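Local atomic coordinates of family 88 glycosyl hydrolase (Bacteroides thetaiotaomicron, PDB entry 5NOA), a protein that probably acts as a polysaccharide lyase that removes rhamnose caps from complex arabinogalactan proteins such as gum arabic. Residues Gln45-His51 with Glu76-Tyr80; Met144-Met148 with Leu180-Lys184; Thr296-Gln300 with Tyr313-Val317. All coordinates share one frame; numbering follows the deposited sequence.

Contact 1. Residues Gln45-His51 with Glu76-Tyr80; sequences QTNHPEH and EYLEY
Gln45 lies flat on one face of the Tyr80 ring while His51 presses on the opposite face, so the phenol is sandwiched between the last turn of helix 29-47 and the loop that follows it. The Gln45 chain is extended beyond CG and runs antiparallel to the tyrosine. Its CG sits almost exactly over the Tyr80 ring centroid at 3.6 Å, a CH-pi contact, and its amide stacks on the ring with the planes only 14° apart. Farther out, Gln45 OE1 meets the edge of the Tyr77 ring, 3.5 Å from Tyr77 CD1, with amide and ring nearly perpendicular; Gln45 NE2 is hydrogen-bonded to the hydroxyl of Tyr61. His51 makes an edge-to-face pair, CE1 leading, with its centroid 4.7 Å from that of Tyr80 and the planes at 62°. The imidazole's NE2 holds a water at 2.8 Å, which reaches weakly to the carbonyl of Glu79. At its far end Tyr80 OH donates to His48 O over a short 2.6 Å, in the carbonyl plane and on a lone pair, near the point where the chain leaves the helix. Tyr80 CG stands anti to the backbone N (chi1 -165°), a torsion that sends the ring from helix 75-87 into this slot. Clamped on both faces and tied at its hydroxyl, the phenol is fixed in rotation and pins the chain beyond helix 29-47 to helix 75-87, at the protein surface.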
loop_
_atom_site.group_PDB
_atom_site.type_symbol
_atom_site.label_atom_id
_atom_site.label_comp_id
_atom_site.label_asym_id
_atom_site.label_seq_id
_atom_site.Cartn_x
_atom_site.Cartn_y
_atom_site.Cartn_z
ATOM N N GLN A 45 -16.560 -9.211 -0.004
ATOM C CA GLN A 45 -17.778 -8.395 0.148
ATOM C C GLN A 45 -18.969 -9.200 0.687
ATOM O O GLN A 45 -19.738 -8.701 1.506
ATOM C CB GLN A 45 -18.104 -7.667 -1.142
ATOM C CG GLN A 45 -17.051 -6.629 -1.470
ATOM C CD GLN A 45 -17.263 -5.853 -2.753
ATOM O OE1 GLN A 45 -18.242 -6.059 -3.478
ATOM N NE2 GLN A 45 -16.321 -4.963 -3.065
ATOM N N THR A 46 -19.046 -10.470 0.268
ATOM C CA THR A 46 -20.081 -11.366 0.785
ATOM C C THR A 46 -19.963 -11.556 2.280
ATOM O O THR A 46 -20.966 -11.625 2.993
ATOM C CB THR A 46 -20.016 -12.735 0.060
ATOM O OG1 THR A 46 -20.402 -12.523 -1.291
ATOM C CG2 THR A 46 -20.913 -13.771 0.698
ATOM N N ASN A 47 -18.735 -11.687 2.751
ATOM C CA ASN A 47 -18.498 -11.954 4.151
ATOM C C ASN A 47 -18.454 -10.684 5.028
ATOM O O ASN A 47 -18.419 -10.778 6.239
ATOM C CB ASN A 47 -17.226 -12.794 4.245
ATOM C CG ASN A 47 -17.484 -14.237 3.875
ATOM O OD1 ASN A 47 -18.094 -14.937 4.653
ATOM N ND2 ASN A 47 -17.078 -14.676 2.683
ATOM N N HIS A 48 -18.478 -9.512 4.387
ATOM C CA HIS A 48 -18.480 -8.208 5.073
ATOM C C HIS A 48 -19.583 -7.289 4.533
ATOM O O HIS A 48 -19.298 -6.257 3.951
ATOM C CB HIS A 48 -17.104 -7.578 4.987
ATOM C CG HIS A 48 -16.060 -8.427 5.599
ATOM N ND1 HIS A 48 -15.425 -9.444 4.923
ATOM C CD2 HIS A 48 -15.610 -8.474 6.871
ATOM C CE1 HIS A 48 -14.596 -10.060 5.747
ATOM N NE2 HIS A 48 -14.686 -9.487 6.934
ATOM N N PRO A 49 -20.849 -7.655 4.732
ATOM C CA PRO A 49 -21.924 -6.799 4.208
ATOM C C PRO A 49 -22.040 -5.455 4.910
ATOM O O PRO A 49 -22.578 -4.530 4.316
ATOM C CB PRO A 49 -23.183 -7.633 4.455
ATOM C CG PRO A 49 -22.825 -8.547 5.578
ATOM C CD PRO A 49 -21.387 -8.888 5.326
ATOM N N GLU A 50 -21.557 -5.358 6.147
ATOM C CA GLU A 50 -21.646 -4.119 6.912
ATOM C C GLU A 50 -20.307 -3.400 6.924
ATOM O O GLU A 50 -19.241 -4.001 7.072
ATOM C CB GLU A 50 -22.135 -4.390 8.318
ATOM C CG GLU A 50 -23.563 -4.950 8.348
ATOM C CD GLU A 50 -24.164 -4.983 9.754
ATOM O OE1 GLU A 50 -23.611 -5.680 10.640
ATOM O OE2 GLU A 50 -25.199 -4.313 9.979
ATOM N N HIS A 51 -20.363 -2.085 6.779
ATOM C CA HIS A 51 -19.180 -1.257 6.769
ATOM C C HIS A 51 -18.757 -0.859 8.163
ATOM O O HIS A 51 -19.563 -0.588 9.047
ATOM C CB HIS A 51 -19.446 -0.012 5.962
ATOM C CG HIS A 51 -19.731 -0.312 4.536
ATOM N ND1 HIS A 51 -18.804 -0.919 3.720
ATOM C CD2 HIS A 51 -20.851 -0.145 3.790
ATOM C CE1 HIS A 51 -19.343 -1.124 2.535
ATOM N NE2 HIS A 51 -20.576 -0.652 2.547
ATOM N N GLU A 76 -21.135 -3.216 -8.525
ATOM C CA GLU A 76 -21.179 -3.568 -7.130
ATOM C C GLU A 76 -19.933 -3.096 -6.383
ATOM O O GLU A 76 -20.019 -2.778 -5.180
ATOM C CB GLU A 76 -21.338 -5.083 -6.969
ATOM C CG GLU A 76 -22.698 -5.602 -7.397
ATOM C CD GLU A 76 -22.829 -6.010 -8.863
ATOM O OE1 GLU A 76 -22.034 -5.591 -9.754
ATOM O OE2 GLU A 76 -23.811 -6.763 -9.117
ATOM N N TYR A 77 -18.775 -3.070 -7.028
ATOM C CA TYR A 77 -17.574 -2.627 -6.344
ATOM C C TYR A 77 -17.613 -1.163 -6.019
ATOM O O TYR A 77 -17.284 -0.749 -4.922
ATOM C CB TYR A 77 -16.310 -3.001 -7.142
ATOM C CG TYR A 77 -16.125 -4.499 -7.381
ATOM C CD1 TYR A 77 -16.810 -5.453 -6.666
ATOM C CD2 TYR A 77 -15.212 -4.939 -8.311
ATOM C CE1 TYR A 77 -16.632 -6.807 -6.895
ATOM C CE2 TYR A 77 -15.006 -6.290 -8.561
ATOM C CZ TYR A 77 -15.722 -7.230 -7.855
ATOM O OH TYR A 77 -15.547 -8.565 -8.114
ATOM N N LEU A 78 -18.065 -0.373 -6.981
ATOM C CA LEU A 78 -18.219 1.068 -6.732
ATOM C C LEU A 78 -19.204 1.323 -5.599
ATOM O O LEU A 78 -18.949 2.116 -4.700
ATOM C CB LEU A 78 -18.666 1.774 -8.001
ATOM C CG LEU A 78 -18.919 3.279 -7.872
ATOM C CD1 LEU A 78 -17.658 3.990 -7.399
ATOM C CD2 LEU A 78 -19.386 3.838 -9.202
ATOM N N GLU A 79 -20.320 0.608 -5.636
ATOM C CA GLU A 79 -21.312 0.765 -4.600
ATOM C C GLU A 79 -20.791 0.425 -3.210
ATOM O O GLU A 79 -21.148 1.079 -2.230
ATOM C CB GLU A 79 -22.582 -0.017 -4.941
ATOM C CG GLU A 79 -23.309 0.581 -6.158
ATOM C CD GLU A 79 -23.459 2.118 -6.135
ATOM O OE1 GLU A 79 -24.118 2.625 -5.192
ATOM O OE2 GLU A 79 -22.925 2.823 -7.069
ATOM N N TYR A 80 -19.932 -0.576 -3.113
ATOM C CA TYR A 80 -19.388 -0.987 -1.834
ATOM C C TYR A 80 -18.500 0.089 -1.225
ATOM O O TYR A 80 -18.617 0.396 -0.048
ATOM C CB TYR A 80 -18.619 -2.297 -2.021
ATOM C CG TYR A 80 -18.300 -3.012 -0.731
ATOM C CD1 TYR A 80 -19.233 -3.791 -0.093
ATOM C CD2 TYR A 80 -17.022 -2.944 -0.171
ATOM C CE1 TYR A 80 -18.960 -4.446 1.078
ATOM C CE2 TYR A 80 -16.732 -3.615 0.986
ATOM C CZ TYR A 80 -17.695 -4.373 1.593
ATOM O OH TYR A 80 -17.372 -5.057 2.754
HETATM O O HOH W 1 -22.533 -0.609 0.495
#

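Contact 2. Residues Met144-Met148 with Leu180-Lys184; sequences MEYQM and LYLEK
Helices 135-149 and 180-196 of this mainly helical protein meet at the start of the second one, their local axes 10.7 Å apart at closest approach and crossing at 57°, and a Met-aromatic contact between Met148 and Tyr181 lies at the centre of the interface. The Met148 methyl CE covers one face of the Tyr181 ring, 3.6 Å from the centroid and close to the ring normal. The sulfur stands off obliquely, with SD 4.3 Å from the same centroid. A bend at the last torsion of Met148 (chi3 -65°) turns CE back onto the ring. Met144 meets the same ring at its edge, its CB lying 3.8 Å from Tyr181 CE1. On its other flank Met148 packs through CB against Leu180 CD2 at 3.7 Å, and its CG slides past the CG of Lys184, the two chains running in opposite directions. The tyrosine hydroxyl donates to Glu145 OE2 at 2.7 Å; the oxygen is met on its anti side, 21° out of the carboxylate plane, and also takes a salt bridge from Arg141. Lys184 carries its ammonium group past the carbonyl of Met148: NZ donates a hydrogen bond to a water at 2.9 Å, the same water reaches Met148 O weakly, and Glu187 is the salt-bridge partner of the lysine. Tyr181 also packs on Leu172 and Thr176 of helix 160-176. An apolar methionine centre is thus bordered by polar groups, and the paired Arg141 and Tyr181 would probably stabilise the negative charge of Glu145.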
loop_
_atom_site.group_PDB
_atom_site.type_symbol
_atom_site.label_atom_id
_atom_site.label_comp_id
_atom_site.label_asym_id
_atom_site.label_seq_id
_atom_site.Cartn_x
_atom_site.Cartn_y
_atom_site.Cartn_z
ATOM N N MET A 144 -5.683 18.063 5.275
ATOM C CA MET A 144 -4.337 18.124 4.703
ATOM C C MET A 144 -3.813 19.550 4.569
ATOM O O MET A 144 -2.636 19.803 4.773
ATOM C CB MET A 144 -4.273 17.407 3.347
ATOM C CG MET A 144 -4.649 15.927 3.362
ATOM S SD MET A 144 -3.997 14.943 4.748
ATOM C CE MET A 144 -2.230 15.074 4.494
ATOM N N GLU A 145 -4.704 20.485 4.252
ATOM C CA GLU A 145 -4.312 21.884 4.148
ATOM C C GLU A 145 -3.934 22.468 5.514
ATOM O O GLU A 145 -2.977 23.235 5.597
ATOM C CB GLU A 145 -5.335 22.680 3.354
ATOM C CG GLU A 145 -5.352 22.182 1.900
ATOM C CD GLU A 145 -6.568 22.514 1.047
ATOM O OE1 GLU A 145 -7.363 23.416 1.422
ATOM O OE2 GLU A 145 -6.736 21.859 -0.034
ATOM N N TYR A 146 -4.629 22.081 6.594
ATOM C CA TYR A 146 -4.169 22.467 7.915
ATOM C C TYR A 146 -2.797 21.845 8.202
ATOM O O TYR A 146 -1.855 22.516 8.628
ATOM C CB TYR A 146 -5.160 22.048 9.006
ATOM C CG TYR A 146 -4.582 22.330 10.376
ATOM C CD1 TYR A 146 -4.505 23.641 10.858
ATOM C CD2 TYR A 146 -4.061 21.311 11.163
ATOM C CE1 TYR A 146 -3.908 23.903 12.079
ATOM C CE2 TYR A 146 -3.499 21.571 12.393
ATOM C CZ TYR A 146 -3.415 22.860 12.853
ATOM O OH TYR A 146 -2.845 23.126 14.075
ATOM N N GLN A 147 -2.653 20.551 7.960
ATOM C CA GLN A 147 -1.374 19.894 8.188
ATOM C C GLN A 147 -0.239 20.606 7.467
ATOM O O GLN A 147 0.814 20.870 8.044
ATOM C CB GLN A 147 -1.452 18.443 7.766
ATOM C CG GLN A 147 -0.218 17.626 8.049
ATOM C CD GLN A 147 -0.463 16.162 7.816
ATOM O OE1 GLN A 147 -1.520 15.644 8.160
ATOM N NE2 GLN A 147 0.537 15.488 7.271
ATOM N N MET A 148 -0.451 20.937 6.197
ATOM C CA MET A 148 0.602 21.576 5.411
ATOM C C MET A 148 0.948 22.987 5.907
ATOM O O MET A 148 2.044 23.468 5.663
ATOM C CB MET A 148 0.240 21.615 3.926
ATOM C CG MET A 148 0.178 20.232 3.307
ATOM S SD MET A 148 -0.074 20.268 1.523
ATOM C CE MET A 148 -1.699 20.987 1.356
ATOM N N LEU A 180 1.305 23.300 -3.253
ATOM C CA LEU A 180 1.778 22.979 -1.929
ATOM C C LEU A 180 1.703 21.478 -1.647
ATOM O O LEU A 180 2.560 20.961 -0.951
ATOM C CB LEU A 180 1.033 23.799 -0.875
ATOM C CG LEU A 180 1.571 23.690 0.538
ATOM C CD1 LEU A 180 2.990 24.261 0.651
ATOM C CD2 LEU A 180 0.630 24.412 1.486
ATOM N N TYR A 181 0.689 20.793 -2.182
ATOM C CA TYR A 181 0.616 19.326 -1.997
ATOM C C TYR A 181 1.882 18.618 -2.456
ATOM O O TYR A 181 2.324 17.672 -1.815
ATOM C CB TYR A 181 -0.601 18.744 -2.719
ATOM C CG TYR A 181 -1.917 18.964 -2.018
ATOM C CD1 TYR A 181 -2.250 18.207 -0.914
ATOM C CD2 TYR A 181 -2.839 19.922 -2.454
ATOM C CE1 TYR A 181 -3.453 18.401 -0.254
ATOM C CE2 TYR A 181 -4.027 20.113 -1.790
ATOM C CZ TYR A 181 -4.328 19.341 -0.695
ATOM O OH TYR A 181 -5.514 19.484 -0.027
ATOM N N LEU A 182 2.444 19.072 -3.570
ATOM C CA LEU A 182 3.631 18.417 -4.103
ATOM C C LEU A 182 4.915 18.831 -3.411
ATOM O O LEU A 182 5.853 18.045 -3.298
ATOM C CB LEU A 182 3.694 18.578 -5.631
ATOM C CG LEU A 182 2.455 18.084 -6.382
ATOM C CD1 LEU A 182 2.655 18.262 -7.889
ATOM C CD2 LEU A 182 2.106 16.655 -6.035
ATOM N N GLU A 183 4.940 20.054 -2.903
ATOM C CA GLU A 183 6.053 20.484 -2.085
ATOM C C GLU A 183 6.118 19.721 -0.761
ATOM O O GLU A 183 7.186 19.253 -0.318
ATOM C CB GLU A 183 5.974 21.974 -1.818
ATOM C CG GLU A 183 7.024 22.526 -0.882
ATOM C CD GLU A 183 8.451 22.240 -1.293
ATOM O OE1 GLU A 183 8.782 22.322 -2.529
ATOM O OE2 GLU A 183 9.242 21.946 -0.334
ATOM N N LYS A 184 4.973 19.582 -0.129
ATOM C CA LYS A 184 4.892 18.863 1.141
ATOM C C LYS A 184 5.044 17.360 0.993
ATOM O O LYS A 184 5.591 16.727 1.900
ATOM C CB LYS A 184 3.623 19.291 1.880
ATOM C CG LYS A 184 3.702 20.737 2.382
ATOM C CD LYS A 184 4.547 20.849 3.639
ATOM C CE LYS A 184 4.690 22.282 4.118
ATOM N NZ LYS A 184 5.447 22.341 5.390
HETATM O O HOH W 2 5.034 24.858 6.674
#

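Contact 3. Residues Thr296-Gln300 with Tyr313-Val317; sequences TYGLQ and YQPVV
Two reciprocal hydrogen bonds join the side-chain amides of Gln300 and Gln314, closing a ring between the nearly antiparallel helices 289-304 and 310-328. Gln314 NE2 donates to Gln300 OE1 at 2.9 Å in an almost straight line (172°), and Gln300 NE2 returns the bond to Gln314 OE1 at 3.1 Å. Each acceptor is reached on a lone pair in its carbonyl plane, and the two amides lie nearly coplanar, 14° apart. Both glutamines set CG anti to the backbone N and then fold at chi2 (70° in Gln300), which swings the amides round to face each other across the gap. Gln314 NE2 also bonds to Glu318, and Tyr374 of helix 358-377 touches both side chains.

The apolar part lies beside this pair and is built round Leu299. Its CB rests on Val317 CG2 at 3.7 Å, while the two methyls diverge: CD1 goes to Val316 CG1 and CD2 to Tyr313 CD1, each at 3.9 Å. The leucine and tyrosine side chains cross at about a right angle, the methyl approaching the ring obliquely. Val317 bridges the two kinds of contact, since its CG1 packs against Gln300 OE1 at 3.3 Å and also meets Thr296 CG2 at 4.2 Å. Ala261 of helix 250-266 lies against both Leu299 and Tyr313.

Because each amide gives one N-H and one carbonyl oxygen to the other, the polar ends are matched within a largely buried interface and the two amide flips are coupled; Glu318, accepting from Gln314 NE2, probably helps select the observed orientations.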
loop_
_atom_site.group_PDB
_atom_site.type_symbol
_atom_site.label_atom_id
_atom_site.label_comp_id
_atom_site.label_asym_id
_atom_site.label_seq_id
_atom_site.Cartn_x
_atom_site.Cartn_y
_atom_site.Cartn_z
ATOM N N THR A 296 4.546 -7.469 -5.525
ATOM C CA THR A 296 4.120 -7.951 -6.818
ATOM C C THR A 296 3.390 -6.845 -7.559
ATOM O O THR A 296 3.583 -6.685 -8.766
ATOM C CB THR A 296 3.259 -9.184 -6.661
ATOM O OG1 THR A 296 3.967 -10.166 -5.919
ATOM C CG2 THR A 296 2.848 -9.828 -7.946
ATOM N N TYR A 297 2.590 -6.045 -6.853
ATOM C CA TYR A 297 2.019 -4.835 -7.432
ATOM C C TYR A 297 3.073 -3.846 -7.843
ATOM O O TYR A 297 3.114 -3.370 -8.980
ATOM C CB TYR A 297 1.059 -4.130 -6.449
ATOM C CG TYR A 297 0.600 -2.782 -6.944
ATOM C CD1 TYR A 297 -0.203 -2.671 -8.059
ATOM C CD2 TYR A 297 1.013 -1.614 -6.317
ATOM C CE1 TYR A 297 -0.628 -1.444 -8.512
ATOM C CE2 TYR A 297 0.600 -0.369 -6.790
ATOM C CZ TYR A 297 -0.219 -0.288 -7.911
ATOM O OH TYR A 297 -0.659 0.933 -8.392
ATOM N N GLY A 298 3.943 -3.461 -6.903
ATOM C CA GLY A 298 4.870 -2.349 -7.182
ATOM C C GLY A 298 5.862 -2.690 -8.280
ATOM O O GLY A 298 6.157 -1.858 -9.131
ATOM N N LEU A 299 6.381 -3.930 -8.249
ATOM C CA LEU A 299 7.341 -4.338 -9.271
ATOM C C LEU A 299 6.650 -4.439 -10.630
ATOM O O LEU A 299 7.189 -3.963 -11.632
ATOM C CB LEU A 299 8.021 -5.636 -8.932
ATOM C CG LEU A 299 8.930 -5.615 -7.700
ATOM C CD1 LEU A 299 9.455 -7.000 -7.417
ATOM C CD2 LEU A 299 10.066 -4.650 -7.849
ATOM N N GLN A 300 5.477 -5.059 -10.697
ATOM C CA GLN A 300 4.815 -5.151 -11.998
ATOM C C GLN A 300 4.421 -3.778 -12.491
ATOM O O GLN A 300 4.513 -3.484 -13.689
ATOM C CB GLN A 300 3.609 -6.059 -11.936
ATOM C CG GLN A 300 2.977 -6.293 -13.335
ATOM C CD GLN A 300 3.871 -7.157 -14.230
ATOM O OE1 GLN A 300 3.867 -8.372 -14.103
ATOM N NE2 GLN A 300 4.676 -6.537 -15.082
ATOM N N TYR A 313 13.172 -7.732 -13.851
ATOM C CA TYR A 313 12.140 -7.847 -12.819
ATOM C C TYR A 313 11.051 -8.835 -13.175
ATOM O O TYR A 313 10.422 -9.364 -12.260
ATOM C CB TYR A 313 11.549 -6.496 -12.461
ATOM C CG TYR A 313 12.535 -5.622 -11.742
ATOM C CD1 TYR A 313 12.783 -5.814 -10.389
ATOM C CD2 TYR A 313 13.225 -4.598 -12.372
ATOM C CE1 TYR A 313 13.669 -5.010 -9.708
ATOM C CE2 TYR A 313 14.121 -3.792 -11.703
ATOM C CZ TYR A 313 14.362 -4.011 -10.349
ATOM O OH TYR A 313 15.232 -3.238 -9.669
ATOM N N GLN A 314 10.744 -9.047 -14.450
ATOM C CA GLN A 314 9.614 -9.930 -14.759
ATOM C C GLN A 314 9.755 -11.333 -14.151
ATOM O O GLN A 314 8.779 -11.858 -13.611
ATOM C CB GLN A 314 9.330 -10.013 -16.261
ATOM C CG GLN A 314 7.917 -10.493 -16.532
ATOM C CD GLN A 314 6.833 -9.590 -15.981
ATOM O OE1 GLN A 314 6.844 -8.387 -16.232
ATOM N NE2 GLN A 314 5.876 -10.164 -15.255
ATOM N N PRO A 315 10.960 -11.938 -14.152
ATOM C CA PRO A 315 11.057 -13.261 -13.540
ATOM C C PRO A 315 10.748 -13.279 -12.038
ATOM O O PRO A 315 10.208 -14.255 -11.530
ATOM C CB PRO A 315 12.508 -13.667 -13.815
ATOM C CG PRO A 315 12.860 -12.950 -15.064
ATOM C CD PRO A 315 12.185 -11.624 -14.908
ATOM N N VAL A 316 11.082 -12.206 -11.350
ATOM C CA VAL A 316 10.780 -12.075 -9.924
ATOM C C VAL A 316 9.271 -12.017 -9.751
ATOM O O VAL A 316 8.693 -12.686 -8.867
ATOM C CB VAL A 316 11.475 -10.821 -9.384
ATOM C CG1 VAL A 316 11.043 -10.500 -7.971
ATOM C CG2 VAL A 316 13.006 -11.017 -9.486
ATOM N N VAL A 317 8.621 -11.162 -10.549
ATOM C CA VAL A 317 7.176 -11.059 -10.479
ATOM C C VAL A 317 6.516 -12.388 -10.769
ATOM O O VAL A 317 5.549 -12.763 -10.092
ATOM C CB VAL A 317 6.658 -9.968 -11.434
ATOM C CG1 VAL A 317 5.139 -9.991 -11.513
ATOM C CG2 VAL A 317 7.175 -8.587 -11.030
#

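In the fold
The three contacts follow one another along the chain, each closing before the next opens, and they share no helix: contact 1 joins helices 29-47 and 75-87, contact 2 helices 135-149 and 180-196, contact 3 helices 289-304 and 310-328. Their centres are about 32 Å apart for contacts 1 and 2 and for contacts 2 and 3, and about 29 Å for contacts 1 and 3; nearest atoms stay at least about 15 Å apart. Contacts 2 and 3 lie on opposite sides of the chain's centre. All fall within the glycosyl hydrolase family 88 region, of the six-hairpin clan, and each contact ties its own pair of helices at a separate place in one mainly helical fold.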